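PDB 2IEE: probable ABC transporter extracellular-binding protein YckB from Bacillus subtilis, which probably captures a solute outside the cell as the binding-protein component of an ABC transport system, its precise ligand being unknown. Local coordinates for residues A[33-38]-A[87-92]; A[103-108]-A[226-231]; A[122-127]-A[174-179]. One frame throughout, in Å; residues are numbered along the deposited sequence.

Contact 1 (A[33-38]-A[87-92])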
loop_
_atom_site.group_PDB
_atom_site.type_symbol
_atom_site.label_atom_id
_atom_site.label_comp_id
_atom_site.label_asym_id
_atom_site.label_seq_id
_atom_site.Cartn_x
_atom_site.Cartn_y
_atom_site.Cartn_z
ATOM N N PRO A 33 0.585 -1.170 -7.153
ATOM C CA PRO A 33 -0.350 -2.027 -7.884
ATOM C C PRO A 33 -1.612 -2.362 -7.071
ATOM O O PRO A 33 -2.189 -3.440 -7.232
ATOM C CB PRO A 33 0.486 -3.270 -8.122
ATOM C CG PRO A 33 1.126 -3.429 -6.753
ATOM C CD PRO A 33 1.529 -1.998 -6.379
ATOM N N THR A 34 -2.044 -1.457 -6.204
ATOM C CA THR A 34 -3.214 -1.748 -5.386
ATOM C C THR A 34 -4.492 -1.044 -5.852
ATOM O O THR A 34 -5.600 -1.532 -5.625
ATOM C CB THR A 34 -2.931 -1.406 -3.910
ATOM O OG1 THR A 34 -3.868 -2.100 -3.079
ATOM C CG2 THR A 34 -3.054 0.091 -3.671
ATOM N N SER A 35 -4.328 0.109 -6.488
ATOM C CA SER A 35 -5.453 0.872 -7.015
ATOM C C SER A 35 -4.920 1.728 -8.159
ATOM O O SER A 35 -4.331 2.781 -7.932
ATOM C CB SER A 35 -6.064 1.763 -5.931
ATOM O OG SER A 35 -7.120 2.545 -6.467
ATOM N N TYR A 36 -5.115 1.264 -9.387
ATOM C CA TYR A 36 -4.631 1.992 -10.555
ATOM C C TYR A 36 -5.440 1.591 -11.779
ATOM O O TYR A 36 -6.344 0.770 -11.685
ATOM C CB TYR A 36 -3.150 1.672 -10.804
ATOM C CG TYR A 36 -2.908 0.231 -11.197
ATOM C CD1 TYR A 36 -2.982 -0.794 -10.255
ATOM C CD2 TYR A 36 -2.649 -0.109 -12.525
ATOM C CE1 TYR A 36 -2.807 -2.124 -10.622
ATOM C CE2 TYR A 36 -2.474 -1.431 -12.908
ATOM C CZ TYR A 36 -2.554 -2.435 -11.956
ATOM O OH TYR A 36 -2.387 -3.740 -12.344
ATOM N N HIS A 37 -5.107 2.164 -12.929
ATOM C CA HIS A 37 -5.817 1.839 -14.155
ATOM C C HIS A 37 -4.945 0.974 -15.068
ATOM O O HIS A 37 -3.760 1.260 -15.274
ATOM C CB HIS A 37 -6.234 3.112 -14.895
ATOM C CG HIS A 37 -7.120 4.017 -14.097
ATOM N ND1 HIS A 37 -6.629 5.019 -13.287
ATOM C CD2 HIS A 37 -8.469 4.064 -13.976
ATOM C CE1 HIS A 37 -7.635 5.644 -12.702
ATOM N NE2 HIS A 37 -8.763 5.084 -13.103
ATOM N N ASP A 38 -5.552 -0.077 -15.611
ATOM C CA ASP A 38 -4.872 -1.008 -16.502
ATOM C C ASP A 38 -4.705 -0.426 -17.906
ATOM O O ASP A 38 -5.473 -0.736 -18.818
ATOM C CB ASP A 38 -5.655 -2.323 -16.552
ATOM C CG ASP A 38 -5.001 -3.358 -17.444
ATOM O OD1 ASP A 38 -3.763 -3.324 -17.581
ATOM O OD2 ASP A 38 -5.719 -4.216 -17.999
ATOM N N ALA A 87 -13.999 3.776 2.014
ATOM C CA ALA A 87 -12.821 4.255 1.305
ATOM C C ALA A 87 -11.766 3.147 1.322
ATOM O O ALA A 87 -11.470 2.574 2.375
ATOM C CB ALA A 87 -12.280 5.508 1.973
ATOM N N ALA A 88 -11.225 2.840 0.149
ATOM C CA ALA A 88 -10.203 1.806 0.006
ATOM C C ALA A 88 -9.031 2.447 -0.721
ATOM O O ALA A 88 -9.044 2.582 -1.943
ATOM C CB ALA A 88 -10.747 0.636 -0.804
ATOM N N ASN A 89 -8.013 2.844 0.027
ATOM C CA ASN A 89 -6.885 3.505 -0.597
ATOM C C ASN A 89 -5.601 3.327 0.193
ATOM O O ASN A 89 -4.966 4.309 0.571
ATOM C CB ASN A 89 -7.196 5.000 -0.746
ATOM C CG ASN A 89 -6.292 5.690 -1.757
ATOM O OD1 ASN A 89 -5.857 6.822 -1.543
ATOM N ND2 ASN A 89 -6.021 5.015 -2.874
ATOM N N ASP A 90 -5.230 2.079 0.462
ATOM C CA ASP A 90 -3.996 1.793 1.179
ATOM C C ASP A 90 -3.908 2.591 2.488
ATOM O O ASP A 90 -2.837 3.064 2.870
ATOM C CB ASP A 90 -2.814 2.137 0.264
ATOM C CG ASP A 90 -1.564 1.351 0.598
ATOM O OD1 ASP A 90 -1.650 0.106 0.708
ATOM O OD2 ASP A 90 -0.493 1.979 0.733
ATOM N N ILE A 91 -5.035 2.726 3.178
ATOM C CA ILE A 91 -5.076 3.481 4.421
ATOM C C ILE A 91 -4.679 2.625 5.621
ATOM O O ILE A 91 -5.291 1.593 5.893
ATOM C CB ILE A 91 -6.480 4.063 4.638
ATOM C CG1 ILE A 91 -6.881 4.876 3.405
ATOM C CG2 ILE A 91 -6.495 4.940 5.876
ATOM C CD1 ILE A 91 -8.308 5.360 3.415
ATOM N N ASP A 92 -3.651 3.067 6.341
ATOM C CA ASP A 92 -3.169 2.319 7.492
ATOM C C ASP A 92 -4.161 2.312 8.641
ATOM O O ASP A 92 -4.925 3.262 8.842
ATOM C CB ASP A 92 -1.839 2.887 8.009
ATOM C CG ASP A 92 -0.746 2.903 6.951
ATOM O OD1 ASP A 92 -0.665 1.950 6.147
ATOM O OD2 ASP A 92 0.049 3.869 6.936
HETATM O O HOH W 1 -3.938 -1.289 -0.415
#
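The bulge at Thr34 and Ser35, which lead into strand 36-38, meets Asn89 and Asp90 in the loop that follows strand 86-87. The two segments share little direct contact and no hydrogen bond. Methyl CG2 of Thr34 stops 4.4 Å from Asp90 CB, while Ser35 lies beside Asn89 without close contact. The polar link is made by one water. Thr34 OG1 lies opposite its own backbone N (chi1 -160°), and from there it donates to the water at 2.8 Å from its oxygen. The same water donates in turn to Asp90 OD1 over 2.9 Å.

Thr34 and Ser35 form a classic beta bulge opposite Leu31, and both side chains set off toward 87-92, where a regular strand would alternate. Across from them, Asp90 has a left-handed backbone conformation (phi 52°, psi 39°), which turns the chain sharply as it leaves the parallel sheet. In family 3 solute-binding proteins the solute site lies between two lobes, and loops at the ends of such strands commonly line it; a similar role is possible here.

Glu50 ties both sides together, its N bonding to Thr34 OG1 and its OE1 to Asp90 N. Asp90 OD1 also forms a salt bridge with Lys108, so the carboxylate oxygen that takes the water is probably polarised by a positive charge as well.

Contact 2 (A[103-108]-A[226-231])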
loop_
_atom_site.group_PDB
_atom_site.type_symbol
_atom_site.label_atom_id
_atom_site.label_comp_id
_atom_site.label_asym_id
_atom_site.label_seq_id
_atom_site.Cartn_x
_atom_site.Cartn_y
_atom_site.Cartn_z
ATOM N N PHE A 103 -12.923 0.102 10.757
ATOM C CA PHE A 103 -12.088 -0.588 9.783
ATOM C C PHE A 103 -12.533 -2.033 9.628
ATOM O O PHE A 103 -13.112 -2.620 10.541
ATOM C CB PHE A 103 -10.631 -0.606 10.243
ATOM C CG PHE A 103 -9.893 0.671 10.007
ATOM C CD1 PHE A 103 -9.369 0.962 8.755
ATOM C CD2 PHE A 103 -9.665 1.556 11.054
ATOM C CE1 PHE A 103 -8.617 2.116 8.550
ATOM C CE2 PHE A 103 -8.918 2.712 10.864
ATOM C CZ PHE A 103 -8.390 2.991 9.608
ATOM N N SER A 104 -12.252 -2.605 8.465
ATOM C CA SER A 104 -12.559 -4.005 8.233
ATOM C C SER A 104 -11.313 -4.691 8.781
ATOM O O SER A 104 -10.376 -4.016 9.206
ATOM C CB SER A 104 -12.662 -4.295 6.738
ATOM O OG SER A 104 -11.408 -4.089 6.091
ATOM N N THR A 105 -11.299 -6.017 8.797
ATOM C CA THR A 105 -10.109 -6.716 9.244
ATOM C C THR A 105 -9.088 -6.325 8.175
ATOM O O THR A 105 -9.462 -5.989 7.053
ATOM C CB THR A 105 -10.320 -8.241 9.252
ATOM O OG1 THR A 105 -10.988 -8.638 8.048
ATOM C CG2 THR A 105 -11.163 -8.658 10.460
ATOM N N PRO A 106 -7.792 -6.339 8.509
ATOM C CA PRO A 106 -6.776 -5.964 7.521
ATOM C C PRO A 106 -6.612 -6.991 6.400
ATOM O O PRO A 106 -6.821 -8.184 6.611
ATOM C CB PRO A 106 -5.499 -5.838 8.355
ATOM C CG PRO A 106 -5.999 -5.678 9.789
ATOM C CD PRO A 106 -7.182 -6.603 9.821
ATOM N N TYR A 107 -6.253 -6.523 5.207
ATOM C CA TYR A 107 -6.020 -7.429 4.090
ATOM C C TYR A 107 -4.632 -7.239 3.468
ATOM O O TYR A 107 -4.332 -7.777 2.400
ATOM C CB TYR A 107 -7.125 -7.325 3.027
ATOM C CG TYR A 107 -7.701 -5.953 2.767
ATOM C CD1 TYR A 107 -6.963 -4.974 2.113
ATOM C CD2 TYR A 107 -9.021 -5.661 3.111
ATOM C CE1 TYR A 107 -7.522 -3.740 1.800
ATOM C CE2 TYR A 107 -9.594 -4.426 2.800
ATOM C CZ TYR A 107 -8.838 -3.472 2.144
ATOM O OH TYR A 107 -9.387 -2.253 1.815
ATOM N N LYS A 108 -3.787 -6.474 4.152
ATOM C CA LYS A 108 -2.412 -6.254 3.715
ATOM C C LYS A 108 -1.550 -5.839 4.899
ATOM O O LYS A 108 -1.918 -4.955 5.669
ATOM C CB LYS A 108 -2.317 -5.191 2.610
ATOM C CG LYS A 108 -0.879 -4.961 2.127
ATOM C CD LYS A 108 -0.803 -4.392 0.706
ATOM C CE LYS A 108 -1.147 -2.911 0.652
ATOM N NZ LYS A 108 -0.138 -2.073 1.351
ATOM N N GLU A 226 -17.113 -10.616 7.137
ATOM C CA GLU A 226 -17.615 -11.960 6.885
ATOM C C GLU A 226 -17.146 -12.441 5.513
ATOM O O GLU A 226 -16.672 -13.568 5.368
ATOM C CB GLU A 226 -19.150 -11.974 6.974
ATOM C CG GLU A 226 -19.682 -12.187 8.394
ATOM C CD GLU A 226 -21.198 -12.030 8.513
ATOM O OE1 GLU A 226 -21.934 -12.598 7.677
ATOM O OE2 GLU A 226 -21.650 -11.344 9.455
ATOM N N ALA A 227 -17.262 -11.577 4.511
ATOM C CA ALA A 227 -16.838 -11.924 3.156
ATOM C C ALA A 227 -15.310 -12.014 3.062
ATOM O O ALA A 227 -14.778 -12.891 2.388
ATOM C CB ALA A 227 -17.371 -10.899 2.166
ATOM N N LEU A 228 -14.611 -11.110 3.744
ATOM C CA LEU A 228 -13.152 -11.113 3.738
ATOM C C LEU A 228 -12.601 -12.377 4.396
ATOM O O LEU A 228 -11.599 -12.932 3.944
ATOM C CB LEU A 228 -12.611 -9.869 4.458
ATOM C CG LEU A 228 -12.658 -8.550 3.682
ATOM C CD1 LEU A 228 -12.264 -7.378 4.576
ATOM C CD2 LEU A 228 -11.724 -8.645 2.487
ATOM N N LYS A 229 -13.257 -12.825 5.462
ATOM C CA LYS A 229 -12.841 -14.029 6.172
ATOM C C LYS A 229 -13.021 -15.239 5.261
ATOM O O LYS A 229 -12.181 -16.136 5.224
ATOM C CB LYS A 229 -13.677 -14.206 7.448
ATOM C CG LYS A 229 -13.384 -15.486 8.218
ATOM C CD LYS A 229 -14.133 -15.527 9.546
ATOM C CE LYS A 229 -13.781 -16.780 10.347
ATOM N NZ LYS A 229 -14.418 -16.788 11.698
ATOM N N GLU A 230 -14.130 -15.252 4.531
ATOM C CA GLU A 230 -14.440 -16.327 3.603
ATOM C C GLU A 230 -13.368 -16.376 2.513
ATOM O O GLU A 230 -12.956 -17.455 2.077
ATOM C CB GLU A 230 -15.818 -16.077 2.983
ATOM C CG GLU A 230 -16.296 -17.131 2.006
ATOM C CD GLU A 230 -17.655 -16.780 1.417
ATOM O OE1 GLU A 230 -18.647 -16.741 2.181
ATOM O OE2 GLU A 230 -17.732 -16.534 0.193
HETATM N N MSE A 231 -12.923 -15.198 2.084
HETATM C CA MSE A 231 -11.901 -15.080 1.049
HETATM C C MSE A 231 -10.544 -15.479 1.613
HETATM O O MSE A 231 -9.717 -16.090 0.931
HETATM C CB MSE A 231 -11.857 -13.643 0.524
HETATM C CG MSE A 231 -13.023 -13.284 -0.391
HETATM SE SE MSE A 231 -13.111 -11.384 -0.762
HETATM C CE MSE A 231 -11.634 -11.262 -2.006
#
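Leu228 points from helix 218-234 into a shallow bay made by Ser104, Thr105 and Tyr107, and one methyl, CD1, does most of the touching. Its nearest neighbour is Ser104 OG, 3.7 Å away, with Ser104 CB scarcely farther off. Thr105 comes in alongside, its side chain sliding past that of Leu228 in the opposite direction, and OG1 stands 3.9 Å from CD1. Tyr107 and Leu228 meet at a slant: CD1 lies at the ring edge, in its plane, 4.0 Å from Tyr107 CD2. The other methyl, Leu228 CD2, comes within 4.1 Å of Tyr107 CD2 but sits off to one side of the ring plane. Leu228 holds CG beside its backbone N and then extends (chi1 -77°, chi2 173°), a common helical leucine shape that carries both methyls clear of the helix.

The bay is part of the connection between strands 101-103 and 108-116, and the helix packs against it in the same region where Leu228 also rests on Val53 of helix 49-60. Ser104 OG donates to Thr105 O over 2.9 Å, the donor tilted 34° out of the carbonyl plane, and receives a further bond from Leu211 N. Tyr107 OH is hydrogen-bonded to Glu50.

No hydrogen bond joins the side chains that meet here. The methyl touches two hydroxyl oxygens and a ring edge in van der Waals contact alone, while Ser104 OG and Tyr107 OH bond to other partners; the join between connection and helix therefore depends on shape and dispersion.

Contact 3 (A[122-127]-A[174-179])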
loop_
_atom_site.group_PDB
_atom_site.type_symbol
_atom_site.label_atom_id
_atom_site.label_comp_id
_atom_site.label_asym_id
_atom_site.label_seq_id
_atom_site.Cartn_x
_atom_site.Cartn_y
_atom_site.Cartn_z
ATOM N N SER A 122 25.735 -0.398 -0.586
ATOM C CA SER A 122 25.944 1.035 -0.396
ATOM C C SER A 122 26.615 1.386 0.938
ATOM O O SER A 122 26.417 2.480 1.471
ATOM C CB SER A 122 24.607 1.785 -0.517
ATOM O OG SER A 122 23.981 1.522 -1.769
ATOM N N GLY A 123 27.403 0.455 1.470
ATOM C CA GLY A 123 28.105 0.688 2.723
ATOM C C GLY A 123 27.184 0.862 3.914
ATOM O O GLY A 123 27.560 1.447 4.932
ATOM N N ILE A 124 25.969 0.345 3.787
ATOM C CA ILE A 124 24.974 0.455 4.843
ATOM C C ILE A 124 24.754 -0.874 5.567
ATOM O O ILE A 124 24.565 -1.910 4.923
ATOM C CB ILE A 124 23.633 0.949 4.250
ATOM C CG1 ILE A 124 23.829 2.343 3.643
ATOM C CG2 ILE A 124 22.544 0.944 5.321
ATOM C CD1 ILE A 124 22.656 2.858 2.815
ATOM N N LYS A 125 24.788 -0.839 6.900
ATOM C CA LYS A 125 24.561 -2.041 7.703
ATOM C C LYS A 125 23.255 -1.931 8.498
ATOM O O LYS A 125 22.496 -2.898 8.607
ATOM C CB LYS A 125 25.731 -2.289 8.665
ATOM C CG LYS A 125 26.992 -2.841 7.999
ATOM C CD LYS A 125 28.056 -3.184 9.041
ATOM C CE LYS A 125 29.357 -3.671 8.395
ATOM N NZ LYS A 125 29.217 -4.953 7.632
ATOM N N THR A 126 23.004 -0.752 9.059
ATOM C CA THR A 126 21.788 -0.512 9.838
ATOM C C THR A 126 21.263 0.872 9.457
ATOM O O THR A 126 21.925 1.610 8.720
ATOM C CB THR A 126 22.057 -0.535 11.376
ATOM O OG1 THR A 126 22.992 0.496 11.719
ATOM C CG2 THR A 126 22.618 -1.884 11.818
ATOM N N LEU A 127 20.088 1.234 9.960
ATOM C CA LEU A 127 19.519 2.542 9.649
ATOM C C LEU A 127 20.479 3.661 10.028
ATOM O O LEU A 127 20.560 4.682 9.347
ATOM C CB LEU A 127 18.189 2.727 10.376
ATOM C CG LEU A 127 16.976 2.087 9.698
ATOM C CD1 LEU A 127 15.773 2.175 10.620
ATOM C CD2 LEU A 127 16.701 2.796 8.364
ATOM N N THR A 174 23.516 7.790 -6.401
ATOM C CA THR A 174 22.775 7.912 -5.149
ATOM C C THR A 174 23.116 6.650 -4.361
ATOM O O THR A 174 23.778 5.749 -4.888
ATOM C CB THR A 174 21.251 7.983 -5.349
ATOM O OG1 THR A 174 20.815 6.873 -6.148
ATOM C CG2 THR A 174 20.857 9.319 -6.000
ATOM N N ASP A 175 22.665 6.565 -3.114
ATOM C CA ASP A 175 22.992 5.405 -2.292
ATOM C C ASP A 175 21.848 4.516 -1.843
ATOM O O ASP A 175 21.985 3.293 -1.795
ATOM C CB ASP A 175 23.727 5.850 -1.034
ATOM C CG ASP A 175 25.002 6.581 -1.339
ATOM O OD1 ASP A 175 25.829 6.020 -2.080
ATOM O OD2 ASP A 175 25.177 7.706 -0.825
ATOM N N VAL A 176 20.717 5.126 -1.512
ATOM C CA VAL A 176 19.616 4.351 -0.987
ATOM C C VAL A 176 18.248 4.928 -1.311
ATOM O O VAL A 176 18.097 6.136 -1.502
ATOM C CB VAL A 176 19.782 4.254 0.546
ATOM C CG1 VAL A 176 19.728 5.654 1.139
ATOM C CG2 VAL A 176 18.715 3.356 1.164
ATOM N N ILE A 177 17.260 4.040 -1.387
ATOM C CA ILE A 177 15.870 4.411 -1.637
ATOM C C ILE A 177 15.055 3.752 -0.532
ATOM O O ILE A 177 15.130 2.538 -0.345
ATOM C CB ILE A 177 15.320 3.857 -2.966
ATOM C CG1 ILE A 177 16.176 4.322 -4.137
ATOM C CG2 ILE A 177 13.872 4.344 -3.172
ATOM C CD1 ILE A 177 16.222 5.808 -4.277
ATOM N N LEU A 178 14.283 4.552 0.194
ATOM C CA LEU A 178 13.437 4.034 1.268
ATOM C C LEU A 178 11.996 3.969 0.763
ATOM O O LEU A 178 11.471 4.958 0.255
ATOM C CB LEU A 178 13.518 4.956 2.487
ATOM C CG LEU A 178 14.305 4.472 3.713
ATOM C CD1 LEU A 178 15.614 3.831 3.286
ATOM C CD2 LEU A 178 14.543 5.646 4.657
ATOM N N ASN A 179 11.359 2.808 0.883
ATOM C CA ASN A 179 9.981 2.666 0.424
ATOM C C ASN A 179 9.371 1.400 1.020
ATOM O O ASN A 179 10.035 0.679 1.763
ATOM C CB ASN A 179 9.945 2.594 -1.112
ATOM C CG ASN A 179 8.592 3.004 -1.692
ATOM O OD1 ASN A 179 7.629 3.240 -0.960
ATOM N ND2 ASN A 179 8.520 3.087 -3.014
#
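Ser122 and Asp175 form the tight end of this contact. Ser122 OG donates to Asp175 O over 2.7 Å, lying in the carbonyl plane on a lone pair, with a C=O...donor angle of 138°. The serine reaches the carbonyl with OG set beside its own backbone N (chi1 -57°), and its CB follows to 3.3 Å from Asp175 O. A little farther on, Ile124 crosses Val176 at about a right angle; the end of the isoleucine, CD1, rests 3.9 Å from Val176 CB.

The segment 122-127 is the loop between strands 108-116 and 134-136, and it packs beside Asp175 and Val176, by strand 176-180 of the mixed sheet. Ile124 and Val176 both pack on strand 108-116 as well, through Val116 and Ala114. The packing then opens: the closest methyls of Leu127 and Leu178, CD2 of each, stay 5.1 Å apart, although Tyr204 of strand 197-214 touches both leucines. On the solvent side Gly123, Lys125 and Thr126 bulge outward, away from the strand.

Asp175 keeps its carboxylate for other partners, a salt bridge to Arg117 and a bond from Lys134 N, while Arg117 N donates to Ser122 OG. The apolar share is limited to Ile124 on Val176. The serine hydroxyl thus both gives and receives a bond, and the buried carboxylate is matched by a cation and a backbone N-H, which would probably favour its ionised form.

Contacts 1 and 2 are neighbours, with centres about 16 Å apart; a lysine at the end of 103-108 reaches the 87-92 loop, and Phe103 packs against the chain at Asp92. Contact 3 lies across the chain's centre from contact 2, about 34 Å away between centres and about 10 Å between nearest atoms, and its centre is about 27 Å from that of contact 1. Contact 1 closes first along the sequence; contact 2 then opens and encloses contact 3. Strands 108-116 and 197-214 of the mixed sheet extend between these regions, consistent with a two-lobed binding protein whose chain crosses between the lobes along them.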